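Local coordinates for protein Hcp1 family type VI secretion system effector (Salmonella typhimurium, PDB 5XHH) that probably assembles into ring-shaped building blocks of the type VI secretion tube, through which effectors are thought to be delivered, at residues D4-I9 / S16-H21; L28-N33 / A82-R87; D10-E15 / F70-S75; R64-L69 / S121-E126. All coordinates share one frame; numbering follows the deposited sequence.

All four contacts belong to the Hcp β-barrel, two antiparallel sheets with helix 66-75 beside them. Contacts 1 and 2, with centres about 11 Å apart, share the larger sheet, where strands 3-9 and 79-88 are neighbours; contact 1 lies on its outer side, while contact 2 crosses the interior to the smaller sheet. Contacts 3 and 4, centres about 8 Å apart, share helix 66-75, which meets the loop after strand 3-9 in one and strand 121-129 in the other. Along the chain contact 1 closes before contacts 2 and 4 open, contact 3 starts inside contact 1, and contacts 2, 3 and 4 interleave. The helix is thus tied to distant parts of the chain.

Contact 1: D4-I9 / S16-H21; sequences DIFLKI and SMDDKH
Phe6, on strand 3-9 of the Hcp β-barrel, turns its ring to the outer side of the larger sheet, where the loop 16-21 folds back over it. His21 makes the main touch, an offset stack with ring centroids 4.1 Å apart and planes only 2° from parallel. Both side chains hold CG anti to the carbonyl carbon (Phe6 chi1 -58°), which brings the rings together flat. Phe6 CD2 lies over the middle of the imidazole, and His21 CB sits 3.7 Å from the Phe6 ring centroid, over the phenyl face that the imidazole also covers, as a CH-π contact. Farther out, Ser16 OG comes within 3.5 Å of Phe6 CE1, and Asp18 CG reaches 3.8 Å from Phe6 CZ with its carboxylate tilted 41° to the ring. Two turns shape the loop: Asp18 N donates to Ser16 OG (3.1 Å) in an ST turn, and Lys20 N to Asp18 OD2 (2.9 Å) in an Asx turn. Ser16 also bonds Glu26, and Asp18 forms a salt bridge with Arg87. His21 is bonded through ND1 to Glu24 and through NE2 to Glu95, which fixes the ring's rotation. Two carboxylates on one imidazole would favour its protonated form, probably giving the stack some cationic character.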
loop_
_atom_site.group_PDB
_atom_site.type_symbol
_atom_site.label_atom_id
_atom_site.label_comp_id
_atom_site.label_asym_id
_atom_site.label_seq_id
_atom_site.Cartn_x
_atom_site.Cartn_y
_atom_site.Cartn_z
ATOM N N ASP A 4 -4.066 7.370 -12.096
ATOM C CA ASP A 4 -3.983 5.919 -11.984
ATOM C C ASP A 4 -3.066 5.559 -10.824
ATOM O O ASP A 4 -1.993 6.151 -10.658
ATOM C CB ASP A 4 -3.443 5.270 -13.268
ATOM C CG ASP A 4 -4.294 5.568 -14.493
ATOM O OD1 ASP A 4 -5.537 5.527 -14.394
ATOM O OD2 ASP A 4 -3.714 5.845 -15.561
ATOM N N ILE A 5 -3.498 4.583 -10.031
ATOM C CA ILE A 5 -2.780 4.100 -8.858
ATOM C C ILE A 5 -2.759 2.581 -8.937
ATOM O O ILE A 5 -3.815 1.954 -9.079
ATOM C CB ILE A 5 -3.449 4.556 -7.542
ATOM C CG1 ILE A 5 -3.740 6.071 -7.563
ATOM C CG2 ILE A 5 -2.569 4.205 -6.353
ATOM C CD1 ILE A 5 -4.691 6.552 -6.455
ATOM N N PHE A 6 -1.574 1.991 -8.836
ATOM C CA PHE A 6 -1.410 0.548 -8.922
ATOM C C PHE A 6 -0.696 0.042 -7.680
ATOM O O PHE A 6 0.218 0.698 -7.166
ATOM C CB PHE A 6 -0.618 0.153 -10.180
ATOM C CG PHE A 6 -1.255 0.620 -11.450
ATOM C CD1 PHE A 6 -2.331 -0.053 -11.977
ATOM C CD2 PHE A 6 -0.787 1.752 -12.107
ATOM C CE1 PHE A 6 -2.927 0.379 -13.148
ATOM C CE2 PHE A 6 -1.377 2.192 -13.276
ATOM C CZ PHE A 6 -2.444 1.498 -13.800
ATOM N N LEU A 7 -1.128 -1.117 -7.190
ATOM C CA LEU A 7 -0.500 -1.761 -6.048
ATOM C C LEU A 7 -0.152 -3.190 -6.431
ATOM O O LEU A 7 -1.040 -4.000 -6.704
ATOM C CB LEU A 7 -1.394 -1.734 -4.812
ATOM C CG LEU A 7 -0.749 -2.353 -3.572
ATOM C CD1 LEU A 7 0.580 -1.674 -3.270
ATOM C CD2 LEU A 7 -1.678 -2.272 -2.361
ATOM N N LYS A 8 1.140 -3.483 -6.461
ATOM C CA LYS A 8 1.659 -4.800 -6.774
ATOM C C LYS A 8 2.018 -5.478 -5.459
ATOM O O LYS A 8 2.935 -5.041 -4.763
ATOM C CB LYS A 8 2.877 -4.682 -7.686
ATOM C CG LYS A 8 3.511 -6.027 -8.042
ATOM C CD LYS A 8 4.946 -5.863 -8.517
ATOM C CE LYS A 8 5.472 -7.174 -9.094
ATOM N NZ LYS A 8 6.944 -7.179 -9.171
ATOM N N ILE A 9 1.309 -6.550 -5.117
ATOM C CA ILE A 9 1.553 -7.291 -3.891
ATOM C C ILE A 9 2.076 -8.678 -4.245
ATOM O O ILE A 9 1.424 -9.418 -4.989
ATOM C CB ILE A 9 0.282 -7.398 -3.032
ATOM C CG1 ILE A 9 -0.272 -6.006 -2.707
ATOM C CG2 ILE A 9 0.594 -8.160 -1.750
ATOM C CD1 ILE A 9 -1.555 -6.051 -1.908
ATOM N N SER A 16 -5.827 -5.684 -12.848
ATOM C CA SER A 16 -5.629 -4.610 -13.810
ATOM C C SER A 16 -5.270 -5.150 -15.186
ATOM O O SER A 16 -4.536 -6.132 -15.319
ATOM C CB SER A 16 -4.524 -3.665 -13.344
ATOM O OG SER A 16 -4.377 -2.627 -14.284
ATOM N N MET A 17 -5.790 -4.489 -16.208
ATOM C CA MET A 17 -5.461 -4.804 -17.586
ATOM C C MET A 17 -4.391 -3.892 -18.154
ATOM O O MET A 17 -3.978 -4.092 -19.296
ATOM C CB MET A 17 -6.718 -4.737 -18.457
ATOM C CG MET A 17 -7.638 -5.935 -18.276
ATOM S SD MET A 17 -6.795 -7.464 -18.716
ATOM C CE MET A 17 -6.428 -7.170 -20.450
ATOM N N ASP A 18 -3.934 -2.900 -17.389
ATOM C CA ASP A 18 -2.916 -1.978 -17.875
ATOM C C ASP A 18 -1.680 -2.728 -18.354
ATOM O O ASP A 18 -1.255 -3.711 -17.743
ATOM C CB ASP A 18 -2.519 -0.996 -16.775
ATOM C CG ASP A 18 -1.632 0.117 -17.285
ATOM O OD1 ASP A 18 -2.195 1.102 -17.787
ATOM O OD2 ASP A 18 -0.387 0.024 -17.176
ATOM N N ASP A 19 -1.086 -2.229 -19.443
ATOM C CA ASP A 19 0.066 -2.898 -20.034
ATOM C C ASP A 19 1.239 -2.952 -19.069
ATOM O O ASP A 19 1.891 -3.991 -18.945
ATOM C CB ASP A 19 0.479 -2.199 -21.328
ATOM C CG ASP A 19 -0.222 -2.767 -22.540
ATOM O OD1 ASP A 19 -0.328 -4.011 -22.614
ATOM O OD2 ASP A 19 -0.667 -1.976 -23.403
ATOM N N LYS A 20 1.522 -1.849 -18.378
ATOM C CA LYS A 20 2.673 -1.820 -17.484
ATOM C C LYS A 20 2.384 -2.442 -16.123
ATOM O O LYS A 20 3.326 -2.749 -15.390
ATOM C CB LYS A 20 3.164 -0.379 -17.277
ATOM C CG LYS A 20 3.512 0.380 -18.548
ATOM C CD LYS A 20 4.543 -0.352 -19.391
ATOM C CE LYS A 20 5.915 -0.362 -18.733
ATOM N NZ LYS A 20 6.914 -1.047 -19.594
ATOM N N HIS A 21 1.121 -2.625 -15.762
ATOM C CA HIS A 21 0.752 -3.059 -14.421
ATOM C C HIS A 21 -0.258 -4.177 -14.479
ATOM O O HIS A 21 -1.185 -4.254 -13.663
ATOM C CB HIS A 21 0.219 -1.887 -13.600
ATOM C CG HIS A 21 1.224 -0.799 -13.442
ATOM N ND1 HIS A 21 2.108 -0.758 -12.389
ATOM C CD2 HIS A 21 1.547 0.239 -14.249
ATOM C CE1 HIS A 21 2.913 0.280 -12.535
ATOM N NE2 HIS A 21 2.588 0.905 -13.653
#

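Contact 2: L28-N33 / A82-R87; sequences LSWRWN and AILVMR
Segments 28-33 and 82-87, on strands 29-36 and 79-88, belong to different sheets and run steeply across one another, so they exchange no backbone bonds; the closest CA atoms, those of Trp30 and Leu84, are 9.4 Å apart. Side chains fill the gap. Trp30 points at the other sheet from CB on, and with CG between backbone N and carbonyl carbon (chi1 61°) the indole presents a face to Leu84 and its N-H edge to Met86. Leu84 lies over that face: its CD1 is 3.9 Å from Trp30 CG and 4.1 Å from the centroid of the five-membered ring, 20° off the ring normal, a CH-π contact set toward the rim. Met86, two residues on along the same side of its strand, takes the edge. With its chain extended, it brings SD into the indole plane, 3.7 Å from Trp30 NE1. The N-H points at the sulfur at 157°, making a weak hydrogen bond as well as an edge-on Met-aromatic contact. The indole therefore has an aliphatic methyl over a face and a soft acceptor at its one polar atom. Tyr99 meets Trp30 too, with its ring steeply inclined, and Ile5 of strand 3-9 touches both Trp30 and Leu84. Such interleaving of aromatic and aliphatic side chains from two facing sheets fills the inside of a small β-barrel, here that of the Hcp family.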
loop_
_atom_site.group_PDB
_atom_site.type_symbol
_atom_site.label_atom_id
_atom_site.label_comp_id
_atom_site.label_asym_id
_atom_site.label_seq_id
_atom_site.Cartn_x
_atom_site.Cartn_y
_atom_site.Cartn_z
ATOM N N LEU A 28 -8.224 2.832 -5.512
ATOM C CA LEU A 28 -9.059 4.028 -5.516
ATOM C C LEU A 28 -8.443 5.161 -4.693
ATOM O O LEU A 28 -8.476 6.315 -5.119
ATOM C CB LEU A 28 -10.459 3.684 -5.005
ATOM C CG LEU A 28 -11.180 2.610 -5.850
ATOM C CD1 LEU A 28 -12.316 1.994 -5.086
ATOM C CD2 LEU A 28 -11.665 3.203 -7.195
ATOM N N SER A 29 -7.857 4.848 -3.536
ATOM C CA SER A 29 -7.228 5.845 -2.676
ATOM C C SER A 29 -6.369 5.121 -1.647
ATOM O O SER A 29 -6.505 3.915 -1.441
ATOM C CB SER A 29 -8.270 6.728 -1.982
ATOM O OG SER A 29 -8.990 6.002 -1.015
ATOM N N TRP A 30 -5.506 5.881 -0.973
ATOM C CA TRP A 30 -4.513 5.295 -0.076
ATOM C C TRP A 30 -3.998 6.383 0.848
ATOM O O TRP A 30 -4.040 7.563 0.509
ATOM C CB TRP A 30 -3.350 4.663 -0.855
ATOM C CG TRP A 30 -2.621 5.666 -1.689
ATOM C CD1 TRP A 30 -2.839 5.957 -3.003
ATOM C CD2 TRP A 30 -1.564 6.533 -1.254
ATOM N NE1 TRP A 30 -1.992 6.949 -3.414
ATOM C CE2 TRP A 30 -1.202 7.331 -2.356
ATOM C CE3 TRP A 30 -0.899 6.717 -0.033
ATOM C CZ2 TRP A 30 -0.181 8.296 -2.284
ATOM C CZ3 TRP A 30 0.117 7.693 0.042
ATOM C CH2 TRP A 30 0.463 8.457 -1.078
ATOM N N ARG A 31 -3.488 5.975 2.006
ATOM C CA ARG A 31 -2.848 6.910 2.922
ATOM C C ARG A 31 -2.000 6.141 3.931
ATOM O O ARG A 31 -2.246 4.968 4.220
ATOM C CB ARG A 31 -3.874 7.800 3.645
ATOM C CG ARG A 31 -4.703 7.121 4.728
ATOM C CD ARG A 31 -5.851 6.321 4.120
ATOM N NE ARG A 31 -6.649 7.101 3.175
ATOM C CZ ARG A 31 -7.470 6.567 2.274
ATOM N NH1 ARG A 31 -8.153 7.346 1.448
ATOM N NH2 ARG A 31 -7.600 5.251 2.189
ATOM N N TRP A 32 -0.999 6.838 4.463
ATOM C CA TRP A 32 -0.153 6.368 5.555
ATOM C C TRP A 32 0.574 7.589 6.096
ATOM O O TRP A 32 0.581 8.645 5.462
ATOM C CB TRP A 32 0.831 5.278 5.101
ATOM C CG TRP A 32 1.850 5.702 4.041
ATOM C CD1 TRP A 32 1.653 5.767 2.698
ATOM C CD2 TRP A 32 3.226 6.082 4.260
ATOM N NE1 TRP A 32 2.811 6.173 2.062
ATOM C CE2 TRP A 32 3.789 6.373 2.999
ATOM C CE3 TRP A 32 4.022 6.215 5.397
ATOM C CZ2 TRP A 32 5.116 6.782 2.846
ATOM C CZ3 TRP A 32 5.347 6.609 5.247
ATOM C CH2 TRP A 32 5.878 6.894 3.981
ATOM N N ASN A 33 1.158 7.456 7.290
ATOM C CA ASN A 33 1.967 8.557 7.793
ATOM C C ASN A 33 3.075 8.050 8.705
ATOM O O ASN A 33 3.018 6.949 9.256
ATOM C CB ASN A 33 1.124 9.643 8.507
ATOM C CG ASN A 33 0.582 9.212 9.860
ATOM O OD1 ASN A 33 1.318 9.128 10.851
ATOM N ND2 ASN A 33 -0.730 8.997 9.921
ATOM N N ALA A 82 5.725 -4.982 -1.603
ATOM C CA ALA A 82 4.591 -4.424 -2.320
ATOM C C ALA A 82 5.024 -3.089 -2.900
ATOM O O ALA A 82 5.784 -2.365 -2.271
ATOM C CB ALA A 82 3.369 -4.224 -1.406
ATOM N N ILE A 83 4.538 -2.763 -4.091
ATOM C CA ILE A 83 4.955 -1.555 -4.788
ATOM C C ILE A 83 3.714 -0.761 -5.139
ATOM O O ILE A 83 2.825 -1.262 -5.837
ATOM C CB ILE A 83 5.764 -1.864 -6.055
ATOM C CG1 ILE A 83 6.985 -2.719 -5.711
ATOM C CG2 ILE A 83 6.169 -0.564 -6.718
ATOM C CD1 ILE A 83 7.786 -3.192 -6.935
ATOM N N LEU A 84 3.651 0.474 -4.663
ATOM C CA LEU A 84 2.540 1.368 -4.925
ATOM C C LEU A 84 3.048 2.440 -5.873
ATOM O O LEU A 84 4.025 3.124 -5.568
ATOM C CB LEU A 84 2.007 1.965 -3.618
ATOM C CG LEU A 84 0.648 2.669 -3.622
ATOM C CD1 LEU A 84 0.271 3.108 -2.204
ATOM C CD2 LEU A 84 0.654 3.876 -4.539
ATOM N N VAL A 85 2.377 2.595 -7.008
ATOM C CA VAL A 85 2.778 3.538 -8.038
ATOM C C VAL A 85 1.597 4.450 -8.357
ATOM O O VAL A 85 0.462 3.985 -8.476
ATOM C CB VAL A 85 3.257 2.798 -9.300
ATOM C CG1 VAL A 85 3.142 3.688 -10.495
ATOM C CG2 VAL A 85 4.701 2.281 -9.105
ATOM N N MET A 86 1.867 5.745 -8.493
ATOM C CA MET A 86 0.857 6.722 -8.867
ATOM C C MET A 86 1.359 7.540 -10.045
ATOM O O MET A 86 2.514 8.010 -10.044
ATOM C CB MET A 86 0.517 7.629 -7.682
ATOM C CG MET A 86 -0.668 8.544 -7.883
ATOM S SD MET A 86 -1.258 9.112 -6.268
ATOM C CE MET A 86 -2.554 10.250 -6.782
ATOM N N ARG A 87 0.472 7.728 -11.028
ATOM C CA ARG A 87 0.768 8.504 -12.223
ATOM C C ARG A 87 -0.451 9.306 -12.657
ATOM O O ARG A 87 -1.593 8.931 -12.389
ATOM C CB ARG A 87 1.199 7.602 -13.388
ATOM C CG ARG A 87 0.032 6.935 -14.077
ATOM C CD ARG A 87 0.451 5.897 -15.116
ATOM N NE ARG A 87 -0.728 5.248 -15.693
ATOM C CZ ARG A 87 -0.708 4.084 -16.335
ATOM N NH1 ARG A 87 0.429 3.423 -16.491
ATOM N NH2 ARG A 87 -1.832 3.580 -16.821
#

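Contact 3: D10-E15 / F70-S75; sequences DGIDGE and FKYCAS
Ile12 and Tyr72 join the loop that follows strand 3-9 to helix 66-75, the helix carried on the flank of the Hcp β-barrel. The tight part is aliphatic on aromatic. The Ile12 side chain passes along the tyrosine in the opposite sense, its CD1 coming down over one face of the ring at 3.9 Å from the centroid and 15° off the normal, a CH-π contact. The same methyl is 3.8 Å from Tyr72 CD1, while CG1, one bond back, lies 3.9 Å from Tyr72 CE1. Ile12 reaches this far because its longer branch is fully stretched (chi2 -177°), carrying CD1 out from the loop. Around this pair Ile12 also touches Ala65 and Leu69, and Tyr72 touches Ile79 and Val106, so the apolar patch extends along the helix and onto both sheets. Toward the phenol end the packing is looser. Gly11, which is exposed, brings CA no closer than 4.0 Å to Tyr72 OH, in a bend where its positive phi (73°) suits a glycine. Tyr72 OH and Lys77 NZ form a weak hydrogen bond. Loop and phenol are bridged here through solvent: a single water stands 2.8 Å from Tyr72 OH and donates to the backbone carbonyl, Asp10 O, at 2.9 Å.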
loop_
_atom_site.group_PDB
_atom_site.type_symbol
_atom_site.label_atom_id
_atom_site.label_comp_id
_atom_site.label_asym_id
_atom_site.label_seq_id
_atom_site.Cartn_x
_atom_site.Cartn_y
_atom_site.Cartn_z
ATOM N N ASP A 10 3.244 -9.032 -3.705
ATOM C CA ASP A 10 3.790 -10.370 -3.925
ATOM C C ASP A 10 2.768 -11.424 -3.513
ATOM O O ASP A 10 2.213 -11.371 -2.412
ATOM C CB ASP A 10 5.081 -10.568 -3.131
ATOM C CG ASP A 10 6.275 -9.865 -3.740
ATOM O OD1 ASP A 10 6.179 -9.365 -4.876
ATOM O OD2 ASP A 10 7.334 -9.848 -3.081
ATOM N N GLY A 11 2.504 -12.371 -4.407
ATOM C CA GLY A 11 1.571 -13.437 -4.123
ATOM C C GLY A 11 0.106 -13.049 -4.114
ATOM O O GLY A 11 -0.744 -13.927 -3.939
ATOM N N ILE A 12 -0.226 -11.774 -4.301
ATOM C CA ILE A 12 -1.621 -11.341 -4.285
ATOM C C ILE A 12 -1.897 -10.523 -5.534
ATOM O O ILE A 12 -1.862 -9.288 -5.507
ATOM C CB ILE A 12 -1.957 -10.541 -3.010
ATOM C CG1 ILE A 12 -1.746 -11.414 -1.779
ATOM C CG2 ILE A 12 -3.413 -10.082 -3.009
ATOM C CD1 ILE A 12 -2.123 -10.759 -0.492
ATOM N N ASP A 13 -2.173 -11.210 -6.635
ATOM C CA ASP A 13 -2.507 -10.540 -7.877
ATOM C C ASP A 13 -3.833 -9.810 -7.774
ATOM O O ASP A 13 -4.774 -10.261 -7.115
ATOM C CB ASP A 13 -2.599 -11.535 -9.030
ATOM C CG ASP A 13 -1.258 -12.097 -9.418
ATOM O OD1 ASP A 13 -0.235 -11.600 -8.900
ATOM O OD2 ASP A 13 -1.236 -13.021 -10.252
ATOM N N GLY A 14 -3.900 -8.682 -8.453
ATOM C CA GLY A 14 -5.131 -8.019 -8.744
ATOM C C GLY A 14 -5.599 -8.311 -10.152
ATOM O O GLY A 14 -5.304 -9.363 -10.730
ATOM N N GLU A 15 -6.286 -7.344 -10.733
ATOM C CA GLU A 15 -7.077 -7.576 -11.922
ATOM C C GLU A 15 -6.731 -6.638 -13.063
ATOM O O GLU A 15 -7.301 -6.781 -14.145
ATOM C CB GLU A 15 -8.559 -7.411 -11.571
ATOM C CG GLU A 15 -9.490 -8.356 -12.228
ATOM C CD GLU A 15 -10.851 -8.268 -11.608
ATOM O OE1 GLU A 15 -11.057 -8.865 -10.534
ATOM O OE2 GLU A 15 -11.697 -7.552 -12.172
ATOM N N PHE A 70 -8.062 -11.488 2.169
ATOM C CA PHE A 70 -8.722 -12.168 3.284
ATOM C C PHE A 70 -7.891 -13.337 3.812
ATOM O O PHE A 70 -7.650 -13.458 5.021
ATOM C CB PHE A 70 -10.103 -12.653 2.828
ATOM C CG PHE A 70 -10.811 -13.511 3.839
ATOM C CD1 PHE A 70 -11.561 -12.934 4.851
ATOM C CD2 PHE A 70 -10.729 -14.898 3.773
ATOM C CE1 PHE A 70 -12.212 -13.727 5.789
ATOM C CE2 PHE A 70 -11.377 -15.697 4.711
ATOM C CZ PHE A 70 -12.119 -15.112 5.717
ATOM N N LYS A 71 -7.451 -14.218 2.917
ATOM C CA LYS A 71 -6.717 -15.410 3.332
ATOM C C LYS A 71 -5.419 -15.054 4.062
ATOM O O LYS A 71 -5.133 -15.596 5.134
ATOM C CB LYS A 71 -6.440 -16.280 2.110
ATOM C CG LYS A 71 -5.195 -17.139 2.196
ATOM C CD LYS A 71 -5.330 -18.272 1.224
ATOM C CE LYS A 71 -3.989 -18.626 0.679
ATOM N NZ LYS A 71 -3.564 -17.522 -0.233
ATOM N N TYR A 72 -4.627 -14.119 3.507
ATOM C CA TYR A 72 -3.396 -13.690 4.175
ATOM C C TYR A 72 -3.688 -13.044 5.517
ATOM O O TYR A 72 -2.903 -13.179 6.458
ATOM C CB TYR A 72 -2.623 -12.701 3.312
ATOM C CG TYR A 72 -1.657 -13.306 2.332
ATOM C CD1 TYR A 72 -2.094 -14.108 1.280
ATOM C CD2 TYR A 72 -0.297 -13.039 2.435
ATOM C CE1 TYR A 72 -1.189 -14.633 0.371
ATOM C CE2 TYR A 72 0.601 -13.554 1.531
ATOM C CZ TYR A 72 0.153 -14.348 0.506
ATOM O OH TYR A 72 1.046 -14.857 -0.398
ATOM N N CYS A 73 -4.802 -12.310 5.614
ATOM C CA CYS A 73 -5.142 -11.661 6.873
ATOM C C CYS A 73 -5.443 -12.698 7.946
ATOM O O CYS A 73 -4.980 -12.585 9.086
ATOM C CB CYS A 73 -6.337 -10.731 6.676
ATOM S SG CYS A 73 -6.770 -9.760 8.151
ATOM N N ALA A 74 -6.247 -13.706 7.596
ATOM C CA ALA A 74 -6.583 -14.742 8.563
ATOM C C ALA A 74 -5.359 -15.569 8.938
ATOM O O ALA A 74 -5.218 -15.977 10.091
ATOM C CB ALA A 74 -7.688 -15.644 8.011
ATOM N N SER A 75 -4.459 -15.819 7.995
ATOM C CA SER A 75 -3.295 -16.639 8.316
ATOM C C SER A 75 -2.101 -15.849 8.856
ATOM O O SER A 75 -1.245 -16.440 9.522
ATOM C CB SER A 75 -2.843 -17.418 7.081
ATOM O OG SER A 75 -2.213 -16.534 6.172
HETATM O O HOH W 1 3.389 -13.302 -0.566
#

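Contact 4: R64-L69 / S121-E126; sequences RASPNL and SRETVE
Glu123 leaves strand 121-129 toward Ser66 and reaches it with a fully extended chain. CB sets out to the helix side, and CG follows anti to the backbone N (chi1 -174°); the Glu123 side chain also touches Ile62, Val109 and Pro111. CD arrives 3.4 Å from Ser66 OG. At the tip the two oxygens part company. OE2 accepts a hydrogen bond from Ser66 OG at 2.7 Å, the donor standing above the carboxylate plane (43° out of it), and also has His60 NE2 as a partner; Ser66 CB is 3.3 Å from it as well. OE1 instead accepts from a water at 2.8 Å, and that water donates onward to the backbone carbonyl, Ser66 O, at 3.0 Å. In the Hcp fold this joins the first turn of helix 66-75 to the smaller sheet of the barrel, and the serine hydroxyl, His60 and the water would probably favour the ionised form of the carboxylate. Ser66 OG also serves Asp63 N, just before the helix. One turn on, Leu69 CD1 lies 4.0 Å from Glu123 OE2, and it meets Val125 CG2 at 4.0 Å, the two side chains crossing at about a right angle.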
loop_
_atom_site.group_PDB
_atom_site.type_symbol
_atom_site.label_atom_id
_atom_site.label_comp_id
_atom_site.label_asym_id
_atom_site.label_seq_id
_atom_site.Cartn_x
_atom_site.Cartn_y
_atom_site.Cartn_z
ATOM N N ARG A 64 -10.141 -9.540 -7.837
ATOM C CA ARG A 64 -9.459 -10.827 -7.745
ATOM C C ARG A 64 -8.547 -10.918 -6.521
ATOM O O ARG A 64 -8.290 -12.018 -6.026
ATOM C CB ARG A 64 -8.655 -11.090 -9.029
ATOM C CG ARG A 64 -7.766 -12.336 -8.967
ATOM C CD ARG A 64 -6.681 -12.349 -10.041
ATOM N NE ARG A 64 -7.152 -12.914 -11.300
ATOM C CZ ARG A 64 -7.100 -14.209 -11.610
ATOM N NH1 ARG A 64 -6.598 -15.084 -10.751
ATOM N NH2 ARG A 64 -7.551 -14.632 -12.783
ATOM N N ALA A 65 -8.044 -9.789 -6.018
ATOM C CA ALA A 65 -7.152 -9.850 -4.862
ATOM C C ALA A 65 -7.900 -10.112 -3.563
ATOM O O ALA A 65 -7.302 -10.613 -2.604
ATOM C CB ALA A 65 -6.354 -8.548 -4.733
ATOM N N SER A 66 -9.200 -9.809 -3.531
ATOM C CA SER A 66 -9.928 -9.793 -2.267
ATOM C C SER A 66 -9.897 -11.124 -1.527
ATOM O O SER A 66 -9.560 -11.125 -0.331
ATOM C CB SER A 66 -11.356 -9.303 -2.526
ATOM O OG SER A 66 -11.346 -7.946 -2.901
ATOM N N PRO A 67 -10.211 -12.275 -2.140
ATOM C CA PRO A 67 -10.133 -13.526 -1.368
ATOM C C PRO A 67 -8.741 -13.802 -0.839
ATOM O O PRO A 67 -8.598 -14.362 0.255
ATOM C CB PRO A 67 -10.584 -14.600 -2.374
ATOM C CG PRO A 67 -11.335 -13.857 -3.437
ATOM C CD PRO A 67 -10.615 -12.532 -3.533
ATOM N N ASN A 68 -7.697 -13.399 -1.569
ATOM C CA ASN A 68 -6.348 -13.649 -1.082
ATOM C C ASN A 68 -5.929 -12.655 -0.015
ATOM O O ASN A 68 -5.200 -13.028 0.909
ATOM C CB ASN A 68 -5.357 -13.647 -2.243
ATOM C CG ASN A 68 -5.290 -14.992 -2.929
ATOM O OD1 ASN A 68 -5.291 -16.022 -2.268
ATOM N ND2 ASN A 68 -5.260 -14.991 -4.251
ATOM N N LEU A 69 -6.359 -11.395 -0.113
ATOM C CA LEU A 69 -6.151 -10.483 1.013
ATOM C C LEU A 69 -6.807 -11.036 2.279
ATOM O O LEU A 69 -6.188 -11.073 3.344
ATOM C CB LEU A 69 -6.688 -9.091 0.673
ATOM C CG LEU A 69 -5.954 -8.362 -0.450
ATOM C CD1 LEU A 69 -6.788 -7.218 -0.938
ATOM C CD2 LEU A 69 -4.606 -7.843 0.066
ATOM N N SER A 121 -19.250 -2.191 -4.924
ATOM C CA SER A 121 -18.681 -3.182 -4.016
ATOM C C SER A 121 -17.204 -2.855 -3.890
ATOM O O SER A 121 -16.451 -3.033 -4.856
ATOM C CB SER A 121 -18.874 -4.604 -4.530
ATOM O OG SER A 121 -18.404 -4.722 -5.867
ATOM N N ARG A 122 -16.799 -2.373 -2.710
ATOM C CA ARG A 122 -15.429 -1.934 -2.466
ATOM C C ARG A 122 -14.939 -2.496 -1.139
ATOM O O ARG A 122 -15.642 -3.229 -0.446
ATOM C CB ARG A 122 -15.297 -0.408 -2.471
ATOM C CG ARG A 122 -16.158 0.323 -1.494
ATOM C CD ARG A 122 -15.909 1.815 -1.652
ATOM N NE ARG A 122 -16.245 2.300 -2.992
ATOM C CZ ARG A 122 -15.725 3.397 -3.540
ATOM N NH1 ARG A 122 -14.830 4.111 -2.874
ATOM N NH2 ARG A 122 -16.091 3.782 -4.757
ATOM N N GLU A 123 -13.701 -2.165 -0.801
ATOM C CA GLU A 123 -13.010 -2.894 0.253
ATOM C C GLU A 123 -11.830 -2.064 0.723
ATOM O O GLU A 123 -10.929 -1.749 -0.075
ATOM C CB GLU A 123 -12.553 -4.248 -0.267
ATOM C CG GLU A 123 -11.939 -5.165 0.753
ATOM C CD GLU A 123 -11.682 -6.533 0.162
ATOM O OE1 GLU A 123 -12.473 -7.448 0.441
ATOM O OE2 GLU A 123 -10.698 -6.696 -0.604
ATOM N N THR A 124 -11.846 -1.710 2.006
ATOM C CA THR A 124 -10.715 -1.070 2.656
ATOM C C THR A 124 -9.773 -2.132 3.201
ATOM O O THR A 124 -10.209 -3.158 3.721
ATOM C CB THR A 124 -11.201 -0.148 3.781
ATOM O OG1 THR A 124 -11.953 0.912 3.202
ATOM C CG2 THR A 124 -10.032 0.447 4.576
ATOM N N VAL A 125 -8.477 -1.890 3.055
ATOM C CA VAL A 125 -7.443 -2.843 3.423
ATOM C C VAL A 125 -6.345 -2.094 4.162
ATOM O O VAL A 125 -5.949 -0.995 3.761
ATOM C CB VAL A 125 -6.854 -3.553 2.182
ATOM C CG1 VAL A 125 -5.792 -4.572 2.599
ATOM C CG2 VAL A 125 -7.955 -4.205 1.359
ATOM N N GLU A 126 -5.852 -2.686 5.233
ATOM C CA GLU A 126 -4.679 -2.182 5.914
ATOM C C GLU A 126 -3.592 -3.238 5.860
ATOM O O GLU A 126 -3.847 -4.414 6.170
ATOM C CB GLU A 126 -4.985 -1.811 7.351
ATOM C CG GLU A 126 -5.906 -0.618 7.488
ATOM C CD GLU A 126 -6.114 -0.263 8.943
ATOM O OE1 GLU A 126 -5.210 -0.579 9.746
ATOM O OE2 GLU A 126 -7.169 0.319 9.280
HETATM O O HOH W 2 -11.871 -10.023 1.198
#